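Local coordinates for protein esterase LipW (PDB 3QH4) that probably hydrolyses ester bonds as a mycobacterial esterase of the alpha/beta hydrolase fold, with strict selectivity for its substrates, at residues V75-A80 / L143-G148. Sequence-based numbering, arbitrary orientation.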
ATOM      1  N   VAL A  75      11.113  -8.708   7.011  1.00  8.04           N
ATOM      2  CA  VAL A  75      10.881  -8.362   5.616  1.00  7.40           C
ATOM      3  C   VAL A  75      10.671  -9.636   4.821  1.00  7.72           C
ATOM      4  O   VAL A  75      11.106 -10.728   5.228  1.00  8.68           O
ATOM      5  CB  VAL A  75      12.036  -7.525   4.993  1.00  6.85           C
ATOM      6  CG1 VAL A  75      12.105  -6.107   5.623  1.00  6.89           C
ATOM      7  CG2 VAL A  75      13.389  -8.267   5.097  1.00  6.30           C
ATOM      8  N   ARG A  76       9.972  -9.502   3.701  1.00  7.39           N
ATOM      9  CA  ARG A  76       9.906 -10.584   2.719  1.00  7.31           C
ATOM     10  C   ARG A  76      10.508 -10.068   1.424  1.00  8.14           C
ATOM     11  O   ARG A  76      10.118  -9.018   0.919  1.00  7.22           O
ATOM     12  CB  ARG A  76       8.468 -11.064   2.504  1.00  7.32           C
ATOM     13  CG  ARG A  76       8.378 -12.222   1.474  1.00  6.61           C
ATOM     14  CD  ARG A  76       7.066 -12.982   1.605  1.00  7.43           C
ATOM     15  NE  ARG A  76       6.956 -13.656   2.905  1.00  8.59           N
ATOM     16  CZ  ARG A  76       5.821 -14.111   3.425  1.00  9.78           C
ATOM     17  NH1 ARG A  76       4.657 -13.969   2.779  1.00  8.94           N
ATOM     18  NH2 ARG A  76       5.857 -14.727   4.617  1.00 13.86           N
ATOM     19  N   ILE A  77      11.462 -10.817   0.889  1.00  8.06           N
ATOM     20  CA  ILE A  77      12.157 -10.364  -0.304  1.00  8.25           C
ATOM     21  C   ILE A  77      11.741 -11.227  -1.489  1.00  8.43           C
ATOM     22  O   ILE A  77      11.867 -12.463  -1.441  1.00  8.30           O
ATOM     23  CB  ILE A  77      13.687 -10.379  -0.111  1.00  9.01           C
ATOM     24  CG1 ILE A  77      14.064  -9.609   1.160  1.00 10.33           C
ATOM     25  CG2 ILE A  77      14.399  -9.746  -1.330  1.00  9.09           C
ATOM     26  CD1 ILE A  77      15.531  -9.756   1.558  1.00 15.90           C
ATOM     27  N   TYR A  78      11.279 -10.554  -2.544  1.00  8.51           N
ATOM     28  CA  TYR A  78      10.831 -11.207  -3.776  1.00  8.61           C
ATOM     29  C   TYR A  78      11.836 -10.883  -4.855  1.00  9.59           C
ATOM     30  O   TYR A  78      12.207  -9.724  -5.014  1.00  9.82           O
ATOM     31  CB  TYR A  78       9.451 -10.655  -4.183  1.00  7.89           C
ATOM     32  CG  TYR A  78       8.367 -10.804  -3.143  1.00  7.80           C
ATOM     33  CD1 TYR A  78       8.304  -9.942  -2.041  1.00  6.91           C
ATOM     34  CD2 TYR A  78       7.380 -11.775  -3.286  1.00  7.12           C
ATOM     35  CE1 TYR A  78       7.296 -10.064  -1.107  1.00  6.68           C
ATOM     36  CE2 TYR A  78       6.361 -11.912  -2.369  1.00  7.30           C
ATOM     37  CZ  TYR A  78       6.329 -11.048  -1.279  1.00  5.85           C
ATOM     38  OH  TYR A  78       5.324 -11.177  -0.382  1.00  5.66           O
ATOM     39  N   ARG A  79      12.340 -11.898  -5.575  1.00 10.22           N
ATOM     40  CA  ARG A  79      13.317 -11.607  -6.617  1.00 11.40           C
ATOM     41  C   ARG A  79      12.846 -12.234  -7.942  1.00 12.76           C
ATOM     42  O   ARG A  79      12.667 -13.464  -8.048  1.00 13.84           O
ATOM     43  CB  ARG A  79      14.725 -12.074  -6.231  1.00 11.70           C
ATOM     44  CG  ARG A  79      15.311 -11.384  -4.973  1.00 11.57           C
ATOM     45  CD  ARG A  79      16.653 -11.979  -4.655  1.00 12.78           C
ATOM     46  NE  ARG A  79      17.449 -11.204  -3.712  1.00 14.24           N
ATOM     47  CZ  ARG A  79      17.498 -11.442  -2.404  1.00 15.40           C
ATOM     48  NH1 ARG A  79      16.760 -12.415  -1.868  1.00 15.14           N
ATOM     49  NH2 ARG A  79      18.275 -10.691  -1.620  1.00 15.41           N
ATOM     50  N   ALA A  80      12.640 -11.390  -8.945  1.00 12.13           N
ATOM     51  CA  ALA A  80      12.237 -11.844 -10.277  1.00 14.39           C
ATOM     52  C   ALA A  80      13.078 -11.202 -11.385  1.00 16.16           C
ATOM     53  O   ALA A  80      12.573 -10.919 -12.510  1.00 18.05           O
ATOM     54  CB  ALA A  80      10.770 -11.579 -10.504  1.00 13.39           C
ATOM     55  N   LEU A 143      14.115   0.672   4.162  1.00  7.54           N
ATOM     56  CA  LEU A 143      14.667   1.343   2.980  1.00  8.09           C
ATOM     57  C   LEU A 143      16.183   1.619   3.135  1.00  9.13           C
ATOM     58  O   LEU A 143      16.950   1.391   2.199  1.00  9.57           O
ATOM     59  CB  LEU A 143      13.916   2.640   2.675  1.00  8.67           C
ATOM     60  CG  LEU A 143      14.395   3.322   1.371  1.00  9.62           C
ATOM     61  CD1 LEU A 143      13.159   3.899   0.688  1.00 13.07           C
ATOM     62  CD2 LEU A 143      15.422   4.387   1.677  1.00 15.06           C
ATOM     63  N   THR A 144      16.600   2.107   4.303  1.00  8.80           N
ATOM     64  CA  THR A 144      18.039   2.366   4.567  1.00 10.32           C
ATOM     65  C   THR A 144      18.870   1.085   4.433  1.00 10.72           C
ATOM     66  O   THR A 144      19.977   1.097   3.872  1.00 11.53           O
ATOM     67  CB  THR A 144      18.218   3.013   5.976  1.00 10.42           C
ATOM     68  OG1 THR A 144      17.516   4.256   5.990  1.00 12.79           O
ATOM     69  CG2 THR A 144      19.718   3.272   6.296  1.00 14.83           C
ATOM     70  N   TRP A 145      18.318  -0.015   4.937  1.00 10.24           N
ATOM     71  CA  TRP A 145      18.972  -1.317   4.913  1.00 11.48           C
ATOM     72  C   TRP A 145      19.092  -1.855   3.483  1.00 11.47           C
ATOM     73  O   TRP A 145      20.136  -2.412   3.102  1.00 12.43           O
ATOM     74  CB  TRP A 145      18.172  -2.259   5.803  1.00 10.98           C
ATOM     75  CG  TRP A 145      18.595  -3.684   5.841  1.00 13.43           C
ATOM     76  CD1 TRP A 145      19.515  -4.247   6.695  1.00 13.88           C
ATOM     77  CD2 TRP A 145      18.058  -4.765   5.061  1.00 14.89           C
ATOM     78  NE1 TRP A 145      19.596  -5.601   6.475  1.00 14.24           N
ATOM     79  CE2 TRP A 145      18.706  -5.952   5.495  1.00 15.99           C
ATOM     80  CE3 TRP A 145      17.077  -4.854   4.058  1.00 13.38           C
ATOM     81  CZ2 TRP A 145      18.428  -7.199   4.941  1.00 15.53           C
ATOM     82  CZ3 TRP A 145      16.801  -6.082   3.517  1.00 14.50           C
ATOM     83  CH2 TRP A 145      17.463  -7.247   3.959  1.00 14.02           C
ATOM     84  N   VAL A 146      18.047  -1.655   2.677  1.00 10.64           N
ATOM     85  CA  VAL A 146      18.052  -2.052   1.277  1.00 10.54           C
ATOM     86  C   VAL A 146      19.191  -1.362   0.541  1.00 11.41           C
ATOM     87  O   VAL A 146      19.940  -1.998  -0.195  1.00 12.13           O
ATOM     88  CB  VAL A 146      16.671  -1.744   0.615  1.00 10.32           C
ATOM     89  CG1 VAL A 146      16.739  -1.775  -0.891  1.00 10.15           C
ATOM     90  CG2 VAL A 146      15.630  -2.719   1.171  1.00  8.39           C
ATOM     91  N   VAL A 147      19.338  -0.064   0.769  1.00 11.42           N
ATOM     92  CA  VAL A 147      20.345   0.697   0.055  1.00 12.35           C
ATOM     93  C   VAL A 147      21.729   0.385   0.636  1.00 13.16           C
ATOM     94  O   VAL A 147      22.677   0.140  -0.120  1.00 14.22           O
ATOM     95  CB  VAL A 147      20.020   2.206   0.111  1.00 11.85           C
ATOM     96  CG1 VAL A 147      21.188   3.050  -0.436  1.00 12.49           C
ATOM     97  CG2 VAL A 147      18.721   2.506  -0.655  1.00 11.95           C
ATOM     98  N   GLY A 148      21.835   0.327   1.965  1.00 13.89           N
ATOM     99  CA  GLY A 148      23.146   0.142   2.615  1.00 14.95           C
ATOM    100  C   GLY A 148      23.727  -1.219   2.295  1.00 16.21           C
ATOM    101  O   GLY A 148      24.969  -1.404   2.271  1.00 17.71           O
TER
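Ile-77 and Trp-145 meet where helix 134-148 lies against one face of the central sheet of an alpha/beta hydrolase, a clear case of a long aromatic side chain spanning the gap between helix and strand. The backbones stay well apart, 10.3 Å between Ile-77 CA and Val-146 CA.

The apolar contacts all fall on the six-membered part of the indole. Ile-77 CD1 comes in the ring plane to the edge, 4.0 Å from Trp-145 CH2, the two side chains reaching out from opposite directions. Two residues earlier in the strand, Val-75 CG2 approaches Trp-145 CZ3 obliquely at 4.3 Å. With CG anti to the backbone N (chi1 175°), the indole reaches across to the strand, and its six-membered ring ends beside Ile-77 and Val-75. Ile-77 holds its own chain extended (chi2 171°), which carries CD1 to the ring, while its CG2 branch sits 3.6 Å above the plane of the Arg-79 guanidinium, over one face but offset toward its rim. Trp-145 also packs on Val-65 of strand 59-66, the neighbour of 72-79 in the sheet.

Polar links run to other parts of the chain: Arg-79 NH2 donates to Leu-153 O in the short helix 150-153, and Val-75 and Ile-77 pair through their backbones with Asp-63 and Ala-61.

No hydrogen bond crosses between 75-80 and 143-148, and just 89 Å² is buried, consistent with a light, mainly dispersive contact that fits by side-chain shape.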